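Local coordinates for uncharacterized protein (Bacteroides ovatus CL02T12C04, PDB 6PTM) that probably hydrolyses carrageenan oligosaccharides from a chain end, as an exo-acting carrageenase of glycoside hydrolase family GH42, at residues V96-L101 / N524-S529; Y454-S459 / I597-E602; R559-L564 / P609-A614. One frame throughout, in Å; residues are numbered along the deposited sequence.

Contacts 2 and 3 are neighbours, their centres about 10 Å apart, and both involve the five-stranded parallel sheet that includes strands 597-600, 564-567 and 614-617. Contact 2 is fully buried: helix 448-460 lies against the edge strand 597-600 through aromatic rings and one serine. Contact 3, where two loops enter adjacent strands of that sheet, is partly exposed and is set apart by a salt bridge and parallel backbone pairing. Lys562 of contact 3 packs on Ser459 and Gly598 of contact 2. Contact 1 stands apart, its centre about 38 Å and 46 Å from those of contacts 2 and 3, and joins a helix to a loop by methyl-on-ring packing and an amide at a ring edge. All three contacts include bridging water.

Contact 1: V96-L101 / N524-S529; sequences VKNFSL and NGYAAS
The methyl of Ala527 sits over one face of the Phe99 ring, its CB 3.9 Å from the ring centroid and 15° off the normal, a CH-pi contact displaced toward the CG-CD1 side. CB of Ala528 reaches the same ring obliquely, at 4.1 Å from Phe99 CE1. Tyr105 meets the Phe99 ring edge-to-face and Tyr112 packs against it as well, so the phenyl group is buried among aromatic and methyl neighbours. The Ala527 methyl also rests on the backbone of Asn98, 3.6 Å from its carbonyl O.

Here the C-terminal half of helix 92-100 meets the loop between strand 503-506 and helix 534-549, where a type II beta turn runs from Tyr526 to Ser529. With CG of Tyr526 anti to its backbone N (chi1 -170°), the phenol ring presents its CD2-CE2 edge to Asn98, whose ND2 lies 3.6 Å from CD2. The amide and ring planes are 68° apart, and the same ND2 is hydrogen-bonded to Asn95 in its own helix. Between the backbones, one water donates to Asn98 O at 2.7 Å and accepts from Ala527 N at 2.9 Å.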
# COMPACT_ATOMS: atom_id res chain seq x y z
N VAL A 96 -13.18 25.01 16.50
CA VAL A 96 -12.41 25.02 17.78
C VAL A 96 -12.44 23.58 18.30
O VAL A 96 -11.37 23.05 18.72
CB VAL A 96 -12.97 26.03 18.82
CG1 VAL A 96 -12.28 25.85 20.17
CG2 VAL A 96 -12.84 27.48 18.37
N LYS A 97 -13.64 22.99 18.30
CA LYS A 97 -13.91 21.59 18.73
C LYS A 97 -13.08 20.66 17.84
O LYS A 97 -12.23 19.92 18.39
CB LYS A 97 -15.41 21.29 18.66
CG LYS A 97 -16.25 22.03 19.69
CD LYS A 97 -17.65 21.48 19.84
CE LYS A 97 -18.56 22.31 20.72
NZ LYS A 97 -19.30 23.32 19.92
N ASN A 98 -13.23 20.78 16.51
CA ASN A 98 -12.40 19.98 15.56
C ASN A 98 -10.91 20.08 15.93
O ASN A 98 -10.32 19.02 16.15
CB ASN A 98 -12.68 20.32 14.09
CG ASN A 98 -14.06 19.92 13.62
OD1 ASN A 98 -14.64 18.97 14.13
ND2 ASN A 98 -14.59 20.62 12.63
N PHE A 99 -10.31 21.27 16.06
CA PHE A 99 -8.85 21.41 16.35
C PHE A 99 -8.49 20.96 17.79
O PHE A 99 -7.29 20.65 18.04
CB PHE A 99 -8.35 22.83 16.14
CG PHE A 99 -7.91 23.15 14.73
CD1 PHE A 99 -6.68 22.72 14.25
CD2 PHE A 99 -8.73 23.89 13.89
CE1 PHE A 99 -6.28 23.02 12.96
CE2 PHE A 99 -8.33 24.18 12.59
CZ PHE A 99 -7.11 23.73 12.13
N SER A 100 -9.43 20.99 18.74
CA SER A 100 -9.09 20.62 20.14
C SER A 100 -8.78 19.11 20.19
O SER A 100 -7.78 18.76 20.85
CB SER A 100 -10.17 21.01 21.12
OG SER A 100 -11.37 20.31 20.83
N LEU A 101 -9.55 18.33 19.42
CA LEU A 101 -9.46 16.85 19.29
C LEU A 101 -8.12 16.46 18.68
O LEU A 101 -7.86 15.27 18.58
CB LEU A 101 -10.58 16.34 18.37
CG LEU A 101 -12.01 16.48 18.89
CD1 LEU A 101 -13.00 16.09 17.81
CD2 LEU A 101 -12.21 15.65 20.13
N ASN A 524 -10.64 12.35 15.88
CA ASN A 524 -9.22 12.85 15.89
C ASN A 524 -8.74 13.19 14.46
O ASN A 524 -7.80 14.01 14.35
CB ASN A 524 -8.25 11.89 16.62
CG ASN A 524 -6.94 11.61 15.90
OD1 ASN A 524 -6.85 10.86 14.93
ND2 ASN A 524 -5.88 12.23 16.38
N GLY A 525 -9.36 12.63 13.42
CA GLY A 525 -8.78 12.60 12.07
C GLY A 525 -8.97 13.88 11.26
O GLY A 525 -8.24 14.05 10.23
N TYR A 526 -9.90 14.76 11.68
CA TYR A 526 -10.51 15.76 10.76
C TYR A 526 -9.65 17.02 10.64
O TYR A 526 -9.30 17.39 9.50
CB TYR A 526 -11.94 16.11 11.16
CG TYR A 526 -12.68 16.92 10.12
CD1 TYR A 526 -12.99 16.40 8.87
CD2 TYR A 526 -13.09 18.22 10.41
CE1 TYR A 526 -13.69 17.15 7.93
CE2 TYR A 526 -13.81 18.97 9.49
CZ TYR A 526 -14.11 18.43 8.24
OH TYR A 526 -14.82 19.18 7.33
N ALA A 527 -9.35 17.72 11.74
CA ALA A 527 -8.73 19.06 11.64
C ALA A 527 -7.33 18.92 11.00
O ALA A 527 -6.57 17.98 11.38
CB ALA A 527 -8.71 19.74 12.98
N ALA A 528 -7.00 19.81 10.05
CA ALA A 528 -5.65 19.94 9.43
C ALA A 528 -5.36 18.69 8.57
O ALA A 528 -4.18 18.46 8.23
CB ALA A 528 -4.59 20.16 10.50
N SER A 529 -6.40 17.91 8.26
CA SER A 529 -6.40 16.87 7.20
C SER A 529 -6.66 17.58 5.86
O SER A 529 -6.84 18.87 5.83
CB SER A 529 -7.44 15.78 7.49
OG SER A 529 -8.79 16.24 7.28
O HOH W 1 -10.60 17.15 14.28

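Contact 2: Y454-S459 / I597-E602; sequences YDFMKS and IGFATE
Phe456 and Phe599 form the aromatic centre of a contact between helix 448-460 and the edge strand 597-600 of a five-stranded parallel sheet; the axes of helix segment 454-459 and strand segment 597-600 approach to 6.8 Å and cross at -55°. The rings make an offset edge-to-face pair, centroids 5.6 Å apart and planes at 70°. Phe456 supplies the edge: its first torsion swings the ring away from its own backbone N, and CD1 comes 3.6 Å from Phe599 CG. CD2 of Phe599 also packs on the helix backbone, 3.6 Å from Phe456 CA. Trp400 stacks on the Phe456 ring, and CG2 of Thr601 meets Phe456 CE1 at 4.2 Å.

The polar links lie beside this aromatic pair. A water bridges Asp455 OD2 and Ile597 N, 2.8 Å from each, accepting from the amide, while Tyr587 and His499 also bind the Asp455 carboxylate, leaving this buried group well supplied with partners. Ser459 joins helix to strand directly. Its OG donates to Asp455 O one turn back, on the opposite face of that carbonyl from Ser459 N, and accepts from Phe599 N at 2.9 Å with an N-H...O angle of 156°.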
# COMPACT_ATOMS: atom_id res chain seq x y z
N TYR A 454 5.30 -2.82 -0.60
CA TYR A 454 4.85 -2.84 -2.02
C TYR A 454 5.77 -3.80 -2.80
O TYR A 454 5.27 -4.64 -3.61
CB TYR A 454 4.76 -1.40 -2.54
CG TYR A 454 3.47 -0.69 -2.14
CD1 TYR A 454 2.65 -1.18 -1.12
CD2 TYR A 454 3.07 0.47 -2.77
CE1 TYR A 454 1.48 -0.54 -0.77
CE2 TYR A 454 1.90 1.12 -2.42
CZ TYR A 454 1.09 0.61 -1.44
OH TYR A 454 -0.08 1.24 -1.14
N ASP A 455 7.08 -3.69 -2.60
CA ASP A 455 8.07 -4.53 -3.32
C ASP A 455 7.88 -6.01 -2.94
O ASP A 455 8.04 -6.88 -3.83
CB ASP A 455 9.51 -4.02 -3.10
CG ASP A 455 9.80 -2.73 -3.86
OD1 ASP A 455 8.94 -2.35 -4.70
OD2 ASP A 455 10.87 -2.10 -3.58
N PHE A 456 7.51 -6.29 -1.70
CA PHE A 456 7.23 -7.68 -1.27
C PHE A 456 5.96 -8.17 -1.99
O PHE A 456 5.97 -9.27 -2.58
CB PHE A 456 7.21 -7.76 0.26
CG PHE A 456 6.90 -9.15 0.77
CD1 PHE A 456 7.90 -10.11 0.85
CD2 PHE A 456 5.60 -9.51 1.10
CE1 PHE A 456 7.60 -11.40 1.30
CE2 PHE A 456 5.31 -10.79 1.57
CZ PHE A 456 6.31 -11.74 1.66
N MET A 457 4.88 -7.40 -1.91
CA MET A 457 3.59 -7.74 -2.55
C MET A 457 3.80 -7.95 -4.07
O MET A 457 3.27 -8.92 -4.63
CB MET A 457 2.58 -6.62 -2.28
CG MET A 457 2.06 -6.55 -0.89
SD MET A 457 0.99 -5.06 -0.69
CE MET A 457 1.57 -4.38 0.87
N LYS A 458 4.57 -7.08 -4.75
CA LYS A 458 4.79 -7.23 -6.21
C LYS A 458 5.77 -8.38 -6.49
O LYS A 458 5.66 -8.98 -7.57
CB LYS A 458 5.28 -5.92 -6.82
CG LYS A 458 4.27 -4.78 -6.81
CD LYS A 458 3.12 -5.00 -7.80
CE LYS A 458 3.56 -4.57 -9.18
NZ LYS A 458 2.50 -4.80 -10.17
N SER A 459 6.66 -8.74 -5.56
CA SER A 459 7.49 -9.96 -5.70
C SER A 459 6.58 -11.19 -5.70
O SER A 459 6.79 -12.11 -6.54
CB SER A 459 8.55 -10.03 -4.62
OG SER A 459 9.52 -8.96 -4.79
N ILE A 597 14.63 -3.61 -5.96
CA ILE A 597 14.98 -4.69 -5.00
C ILE A 597 13.71 -5.47 -4.65
O ILE A 597 12.72 -4.83 -4.28
CB ILE A 597 15.67 -4.13 -3.75
CG1 ILE A 597 16.90 -3.30 -4.14
CG2 ILE A 597 16.03 -5.24 -2.78
CD1 ILE A 597 17.91 -4.04 -4.98
N GLY A 598 13.74 -6.80 -4.79
CA GLY A 598 12.56 -7.62 -4.47
C GLY A 598 12.85 -8.65 -3.44
O GLY A 598 13.91 -8.54 -2.75
N PHE A 599 11.92 -9.59 -3.31
CA PHE A 599 11.96 -10.62 -2.26
C PHE A 599 11.88 -12.01 -2.89
O PHE A 599 11.40 -12.16 -4.00
CB PHE A 599 10.86 -10.39 -1.21
CG PHE A 599 11.16 -9.17 -0.39
CD1 PHE A 599 11.96 -9.27 0.73
CD2 PHE A 599 10.79 -7.92 -0.83
CE1 PHE A 599 12.30 -8.14 1.46
CE2 PHE A 599 11.13 -6.79 -0.12
CZ PHE A 599 11.87 -6.90 1.04
N ALA A 600 12.38 -12.99 -2.15
CA ALA A 600 12.28 -14.43 -2.46
C ALA A 600 11.71 -15.12 -1.24
O ALA A 600 12.05 -14.73 -0.12
CB ALA A 600 13.62 -15.02 -2.83
N THR A 601 10.87 -16.11 -1.48
CA THR A 601 10.35 -17.05 -0.48
C THR A 601 10.32 -18.43 -1.14
O THR A 601 10.42 -18.51 -2.38
CB THR A 601 8.91 -16.69 -0.07
OG1 THR A 601 8.08 -16.81 -1.23
CG2 THR A 601 8.79 -15.31 0.51
N GLU A 602 9.96 -19.45 -0.38
CA GLU A 602 9.64 -20.75 -1.00
C GLU A 602 8.53 -20.59 -2.06
O GLU A 602 8.67 -21.12 -3.17
CB GLU A 602 9.22 -21.76 0.07
CG GLU A 602 8.79 -23.09 -0.54
CD GLU A 602 8.56 -24.22 0.44
OE1 GLU A 602 8.71 -24.02 1.67
OE2 GLU A 602 8.20 -25.30 -0.05
O HOH W 2 13.22 -1.43 -4.86

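Contact 3: R559-L564 / P609-A614; sequences RQRKPL and PHEWDA
Pro563 and Asp613 meet where two loops lead into strands 564-567 and 614-617, adjacent strands of a five-stranded parallel sheet with helices between its successive strands, as in an alpha/beta domain. The backbone bonds converge on Pro563 O, which accepts from Asp613 N at 2.9 Å and, weakly, from Ala614 N. Leu564 and Ala614 then form a parallel beta bridge with their side chains on the same sheet face, where Leu564 CD2 packs on Ala614 CB at 3.9 Å. Helix 674-687 covers this pair.

Water extends the polar network: one molecule links Lys562 N to Glu611 O, and another accepts from Arg561 NE and donates to Asp613 OD2.

The charged interaction is carried by Arg561. Its extended chain spans the gap, and a chi4 of 84° turns the guanidinium so that one face rests on the Glu611-Trp612 peptide, NH1 3.2 Å from Glu611 C. The carboxylate of Asp613 stands at the guanidinium edge, the two planes 47° apart, and its OD1 has a second partner in Asn688. Arg561 NH2 donates to Asp613 OD1 at 2.8 Å, almost exactly in the guanidinium plane but 45° above that of the carboxylate.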
# COMPACT_ATOMS: atom_id res chain seq x y z
N ARG A 559 7.16 -2.78 -13.72
CA ARG A 559 7.38 -4.17 -14.21
C ARG A 559 8.87 -4.48 -14.29
O ARG A 559 9.21 -5.65 -14.53
CB ARG A 559 6.80 -4.38 -15.61
CG ARG A 559 5.28 -4.31 -15.64
CD ARG A 559 4.76 -4.12 -17.03
NE ARG A 559 3.30 -4.19 -17.11
CZ ARG A 559 2.61 -3.83 -18.19
NH1 ARG A 559 3.24 -3.37 -19.27
NH2 ARG A 559 1.29 -3.98 -18.22
N GLN A 560 9.74 -3.48 -14.15
CA GLN A 560 11.19 -3.72 -14.37
C GLN A 560 11.66 -4.91 -13.52
O GLN A 560 11.32 -4.98 -12.32
CB GLN A 560 12.03 -2.48 -14.06
CG GLN A 560 13.49 -2.62 -14.48
CD GLN A 560 14.21 -1.30 -14.38
OE1 GLN A 560 14.18 -0.61 -13.35
NE2 GLN A 560 14.82 -0.89 -15.47
N ARG A 561 12.49 -5.75 -14.12
CA ARG A 561 13.24 -6.85 -13.47
C ARG A 561 13.77 -6.37 -12.11
O ARG A 561 14.41 -5.29 -12.05
CB ARG A 561 14.39 -7.28 -14.39
CG ARG A 561 15.26 -8.41 -13.85
CD ARG A 561 16.39 -8.72 -14.80
NE ARG A 561 17.29 -9.79 -14.39
CZ ARG A 561 17.09 -11.09 -14.59
NH1 ARG A 561 15.94 -11.53 -15.07
NH2 ARG A 561 18.04 -11.95 -14.28
N LYS A 562 13.44 -7.14 -11.07
CA LYS A 562 13.98 -7.03 -9.70
C LYS A 562 15.14 -8.03 -9.57
O LYS A 562 14.94 -9.19 -9.21
CB LYS A 562 12.86 -7.31 -8.69
CG LYS A 562 11.62 -6.44 -8.78
CD LYS A 562 10.63 -6.79 -7.67
CE LYS A 562 9.21 -6.27 -7.83
NZ LYS A 562 9.13 -4.81 -8.00
N PRO A 563 16.40 -7.64 -9.91
CA PRO A 563 17.44 -8.65 -10.09
C PRO A 563 18.07 -9.19 -8.80
O PRO A 563 18.90 -10.09 -8.84
CB PRO A 563 18.49 -7.88 -10.90
CG PRO A 563 18.34 -6.45 -10.40
CD PRO A 563 16.83 -6.29 -10.29
N LEU A 564 17.77 -8.55 -7.68
CA LEU A 564 18.24 -9.01 -6.36
C LEU A 564 16.99 -9.28 -5.54
O LEU A 564 16.10 -8.36 -5.43
CB LEU A 564 19.15 -7.96 -5.73
CG LEU A 564 20.46 -7.70 -6.48
CD1 LEU A 564 21.16 -6.49 -5.89
CD2 LEU A 564 21.37 -8.92 -6.43
N PRO A 609 8.49 -17.05 -12.30
CA PRO A 609 9.74 -17.20 -13.06
C PRO A 609 10.93 -16.59 -12.30
O PRO A 609 10.78 -15.57 -11.65
CB PRO A 609 9.46 -16.52 -14.41
CG PRO A 609 8.10 -15.85 -14.29
CD PRO A 609 7.40 -16.44 -13.08
N HIS A 610 12.09 -17.25 -12.37
CA HIS A 610 13.31 -16.91 -11.59
C HIS A 610 14.06 -15.77 -12.30
O HIS A 610 15.21 -15.96 -12.72
CB HIS A 610 14.18 -18.15 -11.37
CG HIS A 610 13.49 -19.17 -10.52
ND1 HIS A 610 14.07 -20.39 -10.20
CD2 HIS A 610 12.25 -19.21 -9.99
CE1 HIS A 610 13.23 -21.09 -9.47
NE2 HIS A 610 12.14 -20.37 -9.29
N GLU A 611 13.40 -14.63 -12.44
CA GLU A 611 13.90 -13.48 -13.24
C GLU A 611 14.72 -12.60 -12.29
O GLU A 611 14.30 -11.44 -11.99
CB GLU A 611 12.71 -12.80 -13.91
CG GLU A 611 12.07 -13.61 -15.03
CD GLU A 611 10.78 -13.04 -15.62
OE1 GLU A 611 10.28 -12.03 -15.13
OE2 GLU A 611 10.25 -13.63 -16.57
N TRP A 612 15.84 -13.13 -11.84
CA TRP A 612 16.81 -12.41 -10.99
C TRP A 612 18.20 -13.06 -11.11
O TRP A 612 18.31 -14.17 -11.68
CB TRP A 612 16.33 -12.39 -9.54
CG TRP A 612 16.06 -13.76 -9.01
CD1 TRP A 612 16.97 -14.68 -8.59
CD2 TRP A 612 14.77 -14.34 -8.79
NE1 TRP A 612 16.33 -15.80 -8.14
CE2 TRP A 612 14.98 -15.62 -8.24
CE3 TRP A 612 13.46 -13.90 -9.00
CZ2 TRP A 612 13.94 -16.45 -7.88
CZ3 TRP A 612 12.42 -14.72 -8.63
CH2 TRP A 612 12.67 -15.99 -8.11
N ASP A 613 19.21 -12.37 -10.61
CA ASP A 613 20.63 -12.76 -10.76
C ASP A 613 21.10 -13.35 -9.42
O ASP A 613 22.04 -14.14 -9.40
CB ASP A 613 21.49 -11.56 -11.16
CG ASP A 613 21.03 -10.83 -12.40
OD1 ASP A 613 20.60 -11.53 -13.31
OD2 ASP A 613 21.11 -9.54 -12.44
N ALA A 614 20.49 -12.95 -8.31
CA ALA A 614 20.93 -13.49 -7.01
C ALA A 614 19.84 -13.37 -5.96
O ALA A 614 19.05 -12.42 -6.03
CB ALA A 614 22.19 -12.77 -6.55
O HOH W 3 19.76 -8.33 -14.29
O HOH W 4 12.50 -9.76 -11.46